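Long-range contacts in alpha-galactosidase (Umbelopsis vinacea, PDB 3A5V), which probably hydrolyses terminal alpha-galactosidic linkages of oligosaccharides, as a tetrameric, N-glycosylated alpha-galactosidase of glycoside hydrolase family 27: residues L5-W13 against I291-F299; W306-F314 against I326-M337. All blocks are in the same frame, centred on the assembly; numbering follows the deposited sequence. Where two conformers were deposited one is given.

Contact 1 (L5-W13 against I291-F299); sequences LAITPQMGW and IAVNQDSSF
Both ends of the Gln295 side-chain amide are engaged by the run from Thr8 to Pro9. Thr8 OG1 donates to Gln295 OE1 at 2.6 Å; the hydroxyl comes from above the carbonyl plane, 36° out of it, rather than in line with a lone pair. The amide nitrogen donates twice. Gln295 NE2 reaches Pro9 O at 2.9 Å in a nearly straight bond (164° at the hydrogen) that lies in the carbonyl plane, on a lone pair, and NE2 also reaches Asn294 OD1 at 2.8 Å. Both acceptors lie close to the Gln295 amide plane, so the two bonds together fix the rotation of the group. A bend at chi2 (-66°) folds the chain back to present the amide here. A water lies within hydrogen-bonding distance of both Pro9 O and Gln295 OE1. Asn294 ND2 is satisfied by Ala262 O and Ser266 O.

The segments meet where the chain enters and leaves the TIM barrel: the loop 5-10 runs into strand 11-14, the first of the eight parallel strands, and Gln295 follows the end of helix 288-294.

Apolar contacts flank the polar centre. Met11, bent at chi3, sets its CE 3.7 Å from Ile291 CG2, while its SD lies 3.7 Å from Gln295 NE2. On the other flank Ile7 CG2 packs 3.8 Å from Phe299 CZ. The carbonyl Ile7 O stands over one face of the Phe299 ring and also accepts from Ser233 OG. Thr8 CG2 meets that ring at its edge, in plane, 3.6 Å from Phe299 CE1.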
ATOM      1  N   LEU A   5      29.404  16.404   9.853  1.00 15.27           N
ATOM      2  CA  LEU A   5      28.823  16.097  11.157  1.00 14.45           C
ATOM      3  C   LEU A   5      28.318  14.659  11.226  1.00 14.16           C
ATOM      4  O   LEU A   5      28.114  14.023  10.185  1.00 13.43           O
ATOM      5  CB  LEU A   5      27.683  17.080  11.492  1.00 14.85           C
ATOM      6  CG  LEU A   5      28.066  18.579  11.508  1.00 14.33           C
ATOM      7  CD1 LEU A   5      26.844  19.477  11.702  1.00 14.64           C
ATOM      8  CD2 LEU A   5      29.108  18.893  12.575  1.00 15.46           C
ATOM      9  N   ALA A   6      28.119  14.157  12.446  1.00 13.52           N
ATOM     10  CA  ALA A   6      27.667  12.761  12.651  1.00 13.73           C
ATOM     11  C   ALA A   6      28.500  11.743  11.858  1.00 13.88           C
ATOM     12  O   ALA A   6      27.960  10.785  11.265  1.00 13.11           O
ATOM     13  CB  ALA A   6      26.148  12.610  12.353  1.00 12.84           C
ATOM     14  N   ILE A   7      29.826  11.935  11.867  1.00 13.14           N
ATOM     15  CA  ILE A   7      30.741  10.989  11.200  1.00 13.97           C
ATOM     16  C   ILE A   7      30.569   9.605  11.847  1.00 12.52           C
ATOM     17  O   ILE A   7      30.626   8.571  11.174  1.00 12.70           O
ATOM     18  CB  ILE A   7      32.221  11.456  11.324  1.00 14.18           C
ATOM     19  CG1 ILE A   7      32.416  12.873  10.766  1.00 15.87           C
ATOM     20  CG2 ILE A   7      33.178  10.459  10.675  1.00 14.56           C
ATOM     21  CD1 ILE A   7      32.003  13.039   9.342  1.00 18.94           C
ATOM     22  N   THR A   8      30.384   9.623  13.164  1.00 12.00           N
ATOM     23  CA  THR A   8      29.871   8.498  13.937  1.00 11.90           C
ATOM     24  C   THR A   8      28.488   8.962  14.436  1.00 11.93           C
ATOM     25  O   THR A   8      28.183  10.171  14.377  1.00 11.59           O
ATOM     26  CB  THR A   8      30.761   8.197  15.160  1.00 11.98           C
ATOM     27  OG1 THR A   8      30.876   9.380  15.959  1.00 12.63           O
ATOM     28  CG2 THR A   8      32.159   7.722  14.736  1.00 12.93           C
ATOM     29  N   PRO A   9      27.637   8.024  14.904  1.00 11.18           N
ATOM     30  CA  PRO A   9      26.344   8.462  15.426  1.00 12.16           C
ATOM     31  C   PRO A   9      26.474   9.491  16.562  1.00 12.55           C
ATOM     32  O   PRO A   9      27.366   9.363  17.412  1.00 12.65           O
ATOM     33  CB  PRO A   9      25.703   7.160  15.949  1.00 11.81           C
ATOM     34  CG  PRO A   9      26.353   6.057  15.098  1.00 11.96           C
ATOM     35  CD  PRO A   9      27.787   6.557  14.915  1.00 11.29           C
ATOM     36  N   GLN A  10      25.594  10.495  16.577  1.00 12.07           N
ATOM     37  CA  GLN A  10      25.603  11.495  17.667  1.00 12.08           C
ATOM     38  C   GLN A  10      25.222  10.874  19.025  1.00 11.76           C
ATOM     39  O   GLN A  10      24.495   9.885  19.086  1.00 10.65           O
ATOM     40  CB  GLN A  10      24.686  12.690  17.349  1.00 12.20           C
ATOM     41  CG  GLN A  10      23.162  12.361  17.252  1.00 12.28           C
ATOM     42  CD  GLN A  10      22.669  12.015  15.833  1.00 12.36           C
ATOM     43  OE1 GLN A  10      23.396  11.438  15.015  1.00 12.89           O
ATOM     44  NE2 GLN A  10      21.411  12.354  15.553  1.00  9.75           N
ATOM     45  N   MET A  11      25.739  11.459  20.104  1.00 10.84           N
ATOM     46  CA  MET A  11      25.412  11.030  21.453  1.00 11.15           C
ATOM     47  C   MET A  11      25.051  12.272  22.259  1.00 11.28           C
ATOM     48  O   MET A  11      25.608  13.349  22.037  1.00 10.95           O
ATOM     49  CB  MET A  11      26.596  10.298  22.098  1.00 11.11           C
ATOM     50  CG  MET A  11      27.087   9.056  21.333  1.00 11.24           C
ATOM     51  SD  MET A  11      28.602   8.337  22.026  1.00 12.43           S
ATOM     52  CE  MET A  11      28.085   7.960  23.725  1.00 11.99           C
ATOM     53  N   GLY A  12      24.132  12.127  23.203  1.00 11.28           N
ATOM     54  CA  GLY A  12      23.668  13.296  23.940  1.00 11.43           C
ATOM     55  C   GLY A  12      22.533  12.971  24.884  1.00 11.40           C
ATOM     56  O   GLY A  12      22.373  11.819  25.324  1.00 11.45           O
ATOM     57  N   TRP A  13      21.750  13.996  25.185  1.00 11.76           N
ATOM     58  CA  TRP A  13      20.649  13.925  26.149  1.00 11.91           C
ATOM     59  C   TRP A  13      19.583  14.954  25.737  1.00 11.99           C
ATOM     60  O   TRP A  13      19.913  16.030  25.213  1.00 12.82           O
ATOM     61  CB  TRP A  13      21.189  14.206  27.561  1.00 11.54           C
ATOM     62  CG  TRP A  13      20.104  14.315  28.621  1.00 11.12           C
ATOM     63  CD1 TRP A  13      19.554  13.305  29.348  1.00 11.62           C
ATOM     64  CD2 TRP A  13      19.463  15.518  29.041  1.00 11.58           C
ATOM     65  NE1 TRP A  13      18.602  13.807  30.224  1.00 12.99           N
ATOM     66  CE2 TRP A  13      18.528  15.168  30.046  1.00 11.98           C
ATOM     67  CE3 TRP A  13      19.583  16.873  28.652  1.00 12.34           C
ATOM     68  CZ2 TRP A  13      17.708  16.122  30.677  1.00 13.28           C
ATOM     69  CZ3 TRP A  13      18.788  17.822  29.290  1.00 11.88           C
ATOM     70  CH2 TRP A  13      17.847  17.436  30.291  1.00 12.25           C
ATOM     71  N   ILE A 291      30.143   1.636  24.045  1.00 12.13           N
ATOM     72  CA  ILE A 291      30.151   2.896  23.296  1.00 11.71           C
ATOM     73  C   ILE A 291      31.089   2.804  22.083  1.00 12.08           C
ATOM     74  O   ILE A 291      30.739   3.249  20.997  1.00 11.68           O
ATOM     75  CB  ILE A 291      30.513   4.108  24.208  1.00 11.95           C
ATOM     76  CG1 ILE A 291      29.415   4.316  25.272  1.00 12.00           C
ATOM     77  CG2 ILE A 291      30.767   5.402  23.365  1.00 11.34           C
ATOM     78  CD1 ILE A 291      29.850   5.203  26.442  1.00 11.86           C
ATOM     79  N   ALA A 292      32.261   2.188  22.270  1.00 12.15           N
ATOM     80  CA  ALA A 292      33.208   2.001  21.165  1.00 12.30           C
ATOM     81  C   ALA A 292      32.640   1.186  19.995  1.00 12.47           C
ATOM     82  O   ALA A 292      33.096   1.317  18.858  1.00 12.79           O
ATOM     83  CB  ALA A 292      34.506   1.359  21.692  1.00 12.19           C
ATOM     84  N   VAL A 293      31.658   0.322  20.269  1.00 12.26           N
ATOM     85  CA  VAL A 293      30.988  -0.394  19.166  1.00 11.46           C
ATOM     86  C   VAL A 293      30.148   0.582  18.334  1.00 11.74           C
ATOM     87  O   VAL A 293      30.219   0.582  17.102  1.00 11.74           O
ATOM     88  CB  VAL A 293      30.097  -1.572  19.689  1.00 11.63           C
ATOM     89  CG1 VAL A 293      29.156  -2.093  18.570  1.00 10.68           C
ATOM     90  CG2 VAL A 293      30.976  -2.693  20.248  1.00 10.49           C
ATOM     91  N   ASN A 294      29.353   1.411  19.016  1.00 11.71           N
ATOM     92  CA  ASN A 294      28.522   2.426  18.357  1.00 11.92           C
ATOM     93  C   ASN A 294      29.382   3.421  17.570  1.00 11.88           C
ATOM     94  O   ASN A 294      29.034   3.834  16.458  1.00 11.11           O
ATOM     95  CB  ASN A 294      27.647   3.154  19.409  1.00 11.19           C
ATOM     96  CG  ASN A 294      26.723   4.227  18.788  1.00 12.48           C
ATOM     97  OD1 ASN A 294      27.004   5.420  18.871  1.00 11.07           O
ATOM     98  ND2 ASN A 294      25.611   3.793  18.179  1.00 11.74           N
ATOM     99  N   GLN A 295      30.539   3.749  18.140  1.00 12.30           N
ATOM    100  CA  GLN A 295      31.427   4.778  17.588  1.00 12.70           C
ATOM    101  C   GLN A 295      32.516   4.181  16.693  1.00 13.45           C
ATOM    102  O   GLN A 295      33.456   4.879  16.299  1.00 12.64           O
ATOM    103  CB  GLN A 295      32.055   5.572  18.748  1.00 13.29           C
ATOM    104  CG  GLN A 295      30.998   6.330  19.568  1.00 12.68           C
ATOM    105  CD  GLN A 295      30.326   7.438  18.763  1.00 15.08           C
ATOM    106  OE1 GLN A 295      30.984   8.403  18.362  1.00 12.28           O
ATOM    107  NE2 GLN A 295      29.011   7.297  18.504  1.00 12.82           N
ATOM    108  N   ASP A 296      32.384   2.896  16.370  1.00 12.62           N
ATOM    109  CA  ASP A 296      33.399   2.193  15.563  1.00 13.46           C
ATOM    110  C   ASP A 296      33.688   2.825  14.193  1.00 13.85           C
ATOM    111  O   ASP A 296      32.766   3.195  13.455  1.00 14.08           O
ATOM    112  CB  ASP A 296      33.017   0.717  15.377  1.00 13.12           C
ATOM    113  CG  ASP A 296      34.046  -0.040  14.566  1.00 14.17           C
ATOM    114  OD1 ASP A 296      35.094  -0.414  15.133  1.00 14.89           O
ATOM    115  OD2 ASP A 296      33.819  -0.230  13.352  1.00 13.09           O
ATOM    116  N   SER A 297      34.973   2.893  13.836  1.00 13.96           N
ATOM    117  CA  SER A 297      35.414   3.545  12.588  1.00 14.84           C
ATOM    118  C   SER A 297      34.967   2.890  11.278  1.00 14.79           C
ATOM    119  O   SER A 297      35.027   3.526  10.219  1.00 15.08           O
ATOM    120  CB  SER A 297      36.945   3.731  12.598  1.00 15.25           C
ATOM    121  OG  SER A 297      37.577   2.466  12.605  1.00 16.51           O
ATOM    122  N   SER A 298      34.517   1.636  11.323  1.00 14.48           N
ATOM    123  CA  SER A 298      33.946   1.012  10.126  1.00 14.66           C
ATOM    124  C   SER A 298      32.514   1.458   9.836  1.00 14.25           C
ATOM    125  O   SER A 298      31.998   1.171   8.759  1.00 13.09           O
ATOM    126  CB  SER A 298      34.024  -0.520  10.199  1.00 15.65           C
ATOM    127  OG  SER A 298      35.385  -0.912  10.245  1.00 18.37           O
ATOM    128  N   PHE A 299      31.859   2.134  10.796  1.00 13.79           N
ATOM    129  CA  PHE A 299      30.538   2.767  10.541  1.00 13.59           C
ATOM    130  C   PHE A 299      29.445   1.823  10.022  1.00 13.98           C
ATOM    131  O   PHE A 299      28.556   2.265   9.290  1.00 13.99           O
ATOM    132  CB  PHE A 299      30.682   3.895   9.506  1.00 13.80           C
ATOM    133  CG  PHE A 299      31.702   4.901   9.871  1.00 14.79           C
ATOM    134  CD1 PHE A 299      31.756   5.405  11.141  1.00 17.02           C
ATOM    135  CD2 PHE A 299      32.611   5.330   8.960  1.00 13.62           C
ATOM    136  CE1 PHE A 299      32.690   6.292  11.463  1.00 16.82           C
ATOM    137  CE2 PHE A 299      33.517   6.215   9.303  1.00 16.06           C
ATOM    138  CZ  PHE A 299      33.553   6.696  10.551  1.00 16.20           C
TER
HETATM  139  O   HOH W   1      29.295  11.142  18.695  1.00 19.90           O

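Contact 2 (W306-F314 against I326-M337); sequences WVKGDQQLF and ILLNAGDSAAKM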
ATOM      1  N   TRP A 306      19.867 -14.444  11.870  1.00 11.77           N
ATOM      2  CA  TRP A 306      18.682 -15.301  11.927  1.00 13.20           C
ATOM      3  C   TRP A 306      17.744 -14.967  13.067  1.00 13.67           C
ATOM      4  O   TRP A 306      18.111 -14.258  14.023  1.00 13.04           O
ATOM      5  CB  TRP A 306      19.030 -16.809  11.958  1.00 12.48           C
ATOM      6  CG  TRP A 306      20.071 -17.311  12.968  1.00 12.45           C
ATOM      7  CD1 TRP A 306      21.295 -17.830  12.655  1.00 12.98           C
ATOM      8  CD2 TRP A 306      19.943 -17.434  14.408  1.00 11.54           C
ATOM      9  NE1 TRP A 306      21.942 -18.255  13.793  1.00 12.84           N
ATOM     10  CE2 TRP A 306      21.148 -18.001  14.883  1.00 12.32           C
ATOM     11  CE3 TRP A 306      18.944 -17.094  15.338  1.00 11.62           C
ATOM     12  CZ2 TRP A 306      21.378 -18.260  16.249  1.00 13.46           C
ATOM     13  CZ3 TRP A 306      19.170 -17.345  16.699  1.00 13.01           C
ATOM     14  CH2 TRP A 306      20.387 -17.919  17.140  1.00 12.43           C
ATOM     15  N   VAL A 307      16.518 -15.464  12.925  1.00 14.17           N
ATOM     16  CA  VAL A 307      15.532 -15.517  14.002  1.00 15.09           C
ATOM     17  C   VAL A 307      15.143 -16.993  14.156  1.00 15.58           C
ATOM     18  O   VAL A 307      14.789 -17.646  13.167  1.00 15.54           O
ATOM     19  CB  VAL A 307      14.246 -14.691  13.682  1.00 15.35           C
ATOM     20  CG1 VAL A 307      13.198 -14.833  14.820  1.00 15.94           C
ATOM     21  CG2 VAL A 307      14.568 -13.232  13.507  1.00 15.12           C
ATOM     22  N   LYS A 308      15.228 -17.519  15.375  1.00 15.59           N
ATOM     23  CA  LYS A 308      14.842 -18.908  15.648  1.00 16.51           C
ATOM     24  C   LYS A 308      13.927 -18.884  16.862  1.00 16.69           C
ATOM     25  O   LYS A 308      14.390 -18.750  17.991  1.00 15.97           O
ATOM     26  CB  LYS A 308      16.065 -19.795  15.917  1.00 16.42           C
ATOM     27  CG  LYS A 308      16.998 -19.985  14.709  1.00 17.40           C
ATOM     28  CD  LYS A 308      18.289 -20.729  15.112  1.00 16.89           C
ATOM     29  CE  LYS A 308      19.235 -20.928  13.907  1.00 18.62           C
ATOM     30  NZ  LYS A 308      20.455 -21.703  14.337  1.00 17.92           N
ATOM     31  N   GLY A 309      12.622 -18.969  16.610  1.00 17.75           N
ATOM     32  CA  GLY A 309      11.613 -18.757  17.667  1.00 18.53           C
ATOM     33  C   GLY A 309      11.810 -17.365  18.229  1.00 18.19           C
ATOM     34  O   GLY A 309      11.825 -16.393  17.470  1.00 18.58           O
ATOM     35  N   ASP A 310      12.030 -17.280  19.541  1.00 17.85           N
ATOM     36  CA  ASP A 310      12.255 -16.005  20.227  1.00 17.85           C
ATOM     37  C   ASP A 310      13.739 -15.595  20.295  1.00 17.32           C
ATOM     38  O   ASP A 310      14.091 -14.595  20.935  1.00 17.59           O
ATOM     39  CB  ASP A 310      11.762 -16.132  21.674  0.50 18.05           C
ATOM     40  CG  ASP A 310      10.258 -16.040  21.797  0.50 18.51           C
ATOM     41  OD1 ASP A 310       9.631 -15.322  20.987  0.50 18.10           O
ATOM     42  OD2 ASP A 310       9.709 -16.682  22.721  0.50 20.08           O
ATOM     43  N   GLN A 311      14.605 -16.371  19.655  1.00 15.58           N
ATOM     44  CA  GLN A 311      16.043 -16.065  19.651  1.00 14.88           C
ATOM     45  C   GLN A 311      16.476 -15.374  18.367  1.00 14.12           C
ATOM     46  O   GLN A 311      15.940 -15.670  17.279  1.00 12.85           O
ATOM     47  CB  GLN A 311      16.840 -17.347  19.844  1.00 14.22           C
ATOM     48  CG  GLN A 311      16.575 -17.998  21.202  1.00 15.13           C
ATOM     49  CD  GLN A 311      17.434 -19.217  21.430  1.00 16.15           C
ATOM     50  OE1 GLN A 311      18.377 -19.474  20.675  1.00 18.02           O
ATOM     51  NE2 GLN A 311      17.114 -19.984  22.469  1.00 18.24           N
ATOM     52  N   GLN A 312      17.430 -14.443  18.493  1.00 13.72           N
ATOM     53  CA  GLN A 312      17.977 -13.705  17.342  1.00 14.09           C
ATOM     54  C   GLN A 312      19.500 -13.627  17.442  1.00 13.65           C
ATOM     55  O   GLN A 312      20.045 -13.541  18.548  1.00 13.52           O
ATOM     56  CB  GLN A 312      17.380 -12.293  17.254  1.00 14.38           C
ATOM     57  CG  GLN A 312      15.835 -12.298  17.348  1.00 14.65           C
ATOM     58  CD  GLN A 312      15.205 -10.938  17.111  1.00 15.75           C
ATOM     59  OE1 GLN A 312      15.857  -9.989  16.657  1.00 17.13           O
ATOM     60  NE2 GLN A 312      13.913 -10.846  17.403  1.00 15.57           N
ATOM     61  N   LEU A 313      20.166 -13.686  16.289  1.00 12.72           N
ATOM     62  CA  LEU A 313      21.625 -13.519  16.205  1.00 12.68           C
ATOM     63  C   LEU A 313      21.938 -12.277  15.363  1.00 12.23           C
ATOM     64  O   LEU A 313      21.393 -12.125  14.263  1.00 11.90           O
ATOM     65  CB  LEU A 313      22.278 -14.745  15.533  1.00 12.68           C
ATOM     66  CG  LEU A 313      23.786 -14.644  15.221  1.00 13.46           C
ATOM     67  CD1 LEU A 313      24.584 -14.542  16.519  1.00  9.55           C
ATOM     68  CD2 LEU A 313      24.287 -15.815  14.361  1.00 12.85           C
ATOM     69  N   PHE A 314      22.812 -11.411  15.879  1.00 11.29           N
ATOM     70  CA  PHE A 314      23.325 -10.269  15.119  1.00 11.05           C
ATOM     71  C   PHE A 314      24.839 -10.400  14.954  1.00 11.14           C
ATOM     72  O   PHE A 314      25.538 -10.908  15.853  1.00 10.74           O
ATOM     73  CB  PHE A 314      23.027  -8.939  15.829  1.00 11.14           C
ATOM     74  CG  PHE A 314      21.553  -8.593  15.911  1.00 12.51           C
ATOM     75  CD1 PHE A 314      20.718  -9.218  16.846  1.00 13.61           C
ATOM     76  CD2 PHE A 314      21.014  -7.614  15.073  1.00 13.88           C
ATOM     77  CE1 PHE A 314      19.349  -8.883  16.927  1.00 12.83           C
ATOM     78  CE2 PHE A 314      19.662  -7.270  15.145  1.00 14.39           C
ATOM     79  CZ  PHE A 314      18.826  -7.910  16.079  1.00 12.74           C
ATOM     80  N   ILE A 326      26.062 -10.514  18.650  1.00 11.93           N
ATOM     81  CA  ILE A 326      25.060 -10.416  19.718  1.00 11.92           C
ATOM     82  C   ILE A 326      24.093 -11.591  19.696  1.00 11.99           C
ATOM     83  O   ILE A 326      23.427 -11.847  18.677  1.00 11.62           O
ATOM     84  CB  ILE A 326      24.230  -9.102  19.625  1.00 12.11           C
ATOM     85  CG1 ILE A 326      25.161  -7.883  19.577  1.00 13.52           C
ATOM     86  CG2 ILE A 326      23.247  -8.999  20.802  1.00 11.76           C
ATOM     87  CD1 ILE A 326      24.618  -6.733  18.801  1.00 17.64           C
ATOM     88  N   LEU A 327      23.998 -12.284  20.832  1.00 12.04           N
ATOM     89  CA  LEU A 327      22.959 -13.294  21.044  1.00 12.41           C
ATOM     90  C   LEU A 327      21.821 -12.621  21.785  1.00 11.94           C
ATOM     91  O   LEU A 327      22.024 -12.069  22.864  1.00 12.28           O
ATOM     92  CB  LEU A 327      23.498 -14.469  21.882  1.00 12.86           C
ATOM     93  CG  LEU A 327      24.770 -15.128  21.338  1.00 15.32           C
ATOM     94  CD1 LEU A 327      25.407 -15.984  22.439  1.00 15.50           C
ATOM     95  CD2 LEU A 327      24.442 -15.944  20.102  1.00 17.84           C
ATOM     96  N   LEU A 328      20.631 -12.654  21.207  1.00 11.77           N
ATOM     97  CA  LEU A 328      19.491 -11.983  21.836  1.00 11.78           C
ATOM     98  C   LEU A 328      18.391 -13.001  22.095  1.00 12.26           C
ATOM     99  O   LEU A 328      17.937 -13.709  21.179  1.00 12.17           O
ATOM    100  CB  LEU A 328      18.977 -10.827  20.960  1.00 11.41           C
ATOM    101  CG  LEU A 328      17.801  -9.964  21.447  1.00 12.14           C
ATOM    102  CD1 LEU A 328      17.880  -8.610  20.742  1.00 14.47           C
ATOM    103  CD2 LEU A 328      16.466 -10.625  21.133  1.00 13.56           C
ATOM    104  N   ASN A 329      17.957 -13.030  23.345  1.00 12.91           N
ATOM    105  CA  ASN A 329      16.950 -13.956  23.821  1.00 13.45           C
ATOM    106  C   ASN A 329      15.684 -13.177  24.189  1.00 14.14           C
ATOM    107  O   ASN A 329      15.581 -12.637  25.287  1.00 13.69           O
ATOM    108  CB  ASN A 329      17.475 -14.735  25.033  1.00 13.01           C
ATOM    109  CG  ASN A 329      16.413 -15.677  25.634  1.00 14.33           C
ATOM    110  OD1 ASN A 329      15.398 -15.966  25.001  1.00 12.98           O
ATOM    111  ND2 ASN A 329      16.638 -16.119  26.864  1.00 13.74           N
ATOM    112  N   ALA A 330      14.732 -13.120  23.263  1.00 14.55           N
ATOM    113  CA  ALA A 330      13.470 -12.419  23.513  1.00 15.65           C
ATOM    114  C   ALA A 330      12.445 -13.255  24.284  1.00 16.49           C
ATOM    115  O   ALA A 330      11.321 -12.780  24.526  1.00 16.45           O
ATOM    116  CB  ALA A 330      12.859 -11.909  22.193  1.00 15.55           C
ATOM    117  N   GLY A 331      12.826 -14.485  24.650  1.00 16.58           N
ATOM    118  CA  GLY A 331      11.970 -15.381  25.427  1.00 18.07           C
ATOM    119  C   GLY A 331      11.903 -15.006  26.896  1.00 18.51           C
ATOM    120  O   GLY A 331      12.759 -14.267  27.391  1.00 17.79           O
ATOM    121  N   ASP A 332      10.878 -15.520  27.581  1.00 19.08           N
ATOM    122  CA  ASP A 332      10.607 -15.202  28.990  1.00 20.35           C
ATOM    123  C   ASP A 332      11.483 -15.924  30.007  1.00 19.93           C
ATOM    124  O   ASP A 332      11.382 -15.657  31.195  1.00 19.25           O
ATOM    125  CB  ASP A 332       9.127 -15.471  29.315  1.00 21.80           C
ATOM    126  CG  ASP A 332       8.200 -14.467  28.665  1.00 26.04           C
ATOM    127  OD1 ASP A 332       8.661 -13.349  28.329  1.00 30.46           O
ATOM    128  OD2 ASP A 332       7.008 -14.795  28.484  1.00 30.34           O
ATOM    129  N   SER A 333      12.325 -16.843  29.538  1.00 19.84           N
ATOM    130  CA  SER A 333      13.243 -17.592  30.396  1.00 20.12           C
ATOM    131  C   SER A 333      14.654 -17.557  29.809  1.00 18.72           C
ATOM    132  O   SER A 333      14.809 -17.532  28.586  1.00 17.07           O
ATOM    133  CB  SER A 333      12.807 -19.057  30.492  1.00 20.55           C
ATOM    134  OG  SER A 333      11.648 -19.190  31.314  1.00 27.44           O
ATOM    135  N   ALA A 334      15.660 -17.600  30.685  1.00 17.57           N
ATOM    136  CA  ALA A 334      17.065 -17.710  30.287  1.00 18.13           C
ATOM    137  C   ALA A 334      17.268 -18.922  29.375  1.00 17.88           C
ATOM    138  O   ALA A 334      16.569 -19.924  29.513  1.00 18.22           O
ATOM    139  CB  ALA A 334      17.964 -17.818  31.524  1.00 17.96           C
ATOM    140  N   ALA A 335      18.193 -18.823  28.431  1.00 17.57           N
ATOM    141  CA  ALA A 335      18.455 -19.924  27.510  1.00 18.03           C
ATOM    142  C   ALA A 335      19.917 -19.961  27.099  1.00 18.34           C
ATOM    143  O   ALA A 335      20.589 -18.922  27.067  1.00 18.46           O
ATOM    144  CB  ALA A 335      17.563 -19.809  26.260  1.00 17.63           C
ATOM    145  N   LYS A 336      20.405 -21.161  26.792  1.00 17.68           N
ATOM    146  CA  LYS A 336      21.718 -21.316  26.195  1.00 17.77           C
ATOM    147  C   LYS A 336      21.594 -21.097  24.691  1.00 17.04           C
ATOM    148  O   LYS A 336      20.833 -21.814  24.013  1.00 17.67           O
ATOM    149  CB  LYS A 336      22.311 -22.703  26.541  1.00 18.04           C
ATOM    150  CG  LYS A 336      22.788 -22.779  27.992  1.00 18.53           C
ATOM    151  CD  LYS A 336      23.646 -24.001  28.273  1.00 19.32           C
ATOM    152  CE  LYS A 336      23.722 -24.260  29.781  1.00 18.92           C
ATOM    153  NZ  LYS A 336      24.564 -23.251  30.450  1.00 19.13           N
ATOM    154  N   MET A 337      22.306 -20.107  24.161  1.00 15.11           N
ATOM    155  CA  MET A 337      22.248 -19.820  22.725  1.00 14.33           C
ATOM    156  C   MET A 337      23.591 -20.093  22.048  1.00 14.28           C
ATOM    157  O   MET A 337      24.638 -19.877  22.659  1.00 13.61           O
ATOM    158  CB  MET A 337      21.833 -18.353  22.474  1.00 14.64           C
ATOM    159  CG  MET A 337      20.439 -17.986  23.016  1.00 13.86           C
ATOM    160  SD  MET A 337      19.958 -16.287  22.567  1.00 13.87           S
ATOM    161  CE  MET A 337      20.250 -16.277  20.768  1.00 10.16           C
TER
HETATM  162  O   HOH W   2      18.364 -22.703  23.477  1.00 41.02           O
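Phe314 and Ile326 face each other across an antiparallel beta hairpin, strands 311-318 and 322-329 of the C-terminal beta sandwich, whose short segments run at 164°. Their CB atoms are 4.0 Å apart in a hydrogen-bonded pair, closed by reciprocal N-H...O bonds; Gln312 and Leu328 form the next such pair. On this face the side chains of Phe314 and Leu328 lie side by side and point the same way, with Phe314 CE1 4.1 Å from Leu328 CD1. Helix 251-263 of the barrel packs over both. Gln312 runs alongside Leu328 too, its OE1 reaching Arg304.

The other face carries Leu313 and Leu327, a non-hydrogen-bonded pair. Their side chains lie side by side and point the same way, meeting at Leu313 CD1 and Leu327 CD2, 3.9 Å apart. Here strand 335-340 comes across, and Met337 slides past Gln311 in the opposite direction. Gln311 is extended beyond CG (chi2 -176°), which lays its amide along the thioether chain, with OE1 3.5 Å from Met337 CG. Met337 bends at chi3 (51°) instead, bringing CE to 3.7 Å from Gln311 CB and 4.0 Å from Trp306 CH2. The indole is sandwiched between Leu313 CB and Lys308 CE, each over its centre on opposite faces. A water accepts from Gln311 NE2 at 3.2 Å and donates to Lys336 O at 2.7 Å.

Contact 1 closes before contact 2 opens: the chain passes from helix 288-294 and the turn ending at Phe299 straight into strand 303-308. Their centres lie about 26 Å apart and their nearest atoms about 6 Å, without touching. They share no sheet. Contact 1 belongs to the TIM barrel and brings its beginning and end together over 278 residues of chain, whereas contact 2 is local, within the six-stranded sheet of the C-terminal domain and the strand 335-340 beside it. The domains nevertheless meet: helix 251-263 touches both contacts, and at contact 1 Asp296 OD1 accepts from Ala319 N while Val293 packs on Leu363, both partners belonging to the C-terminal domain.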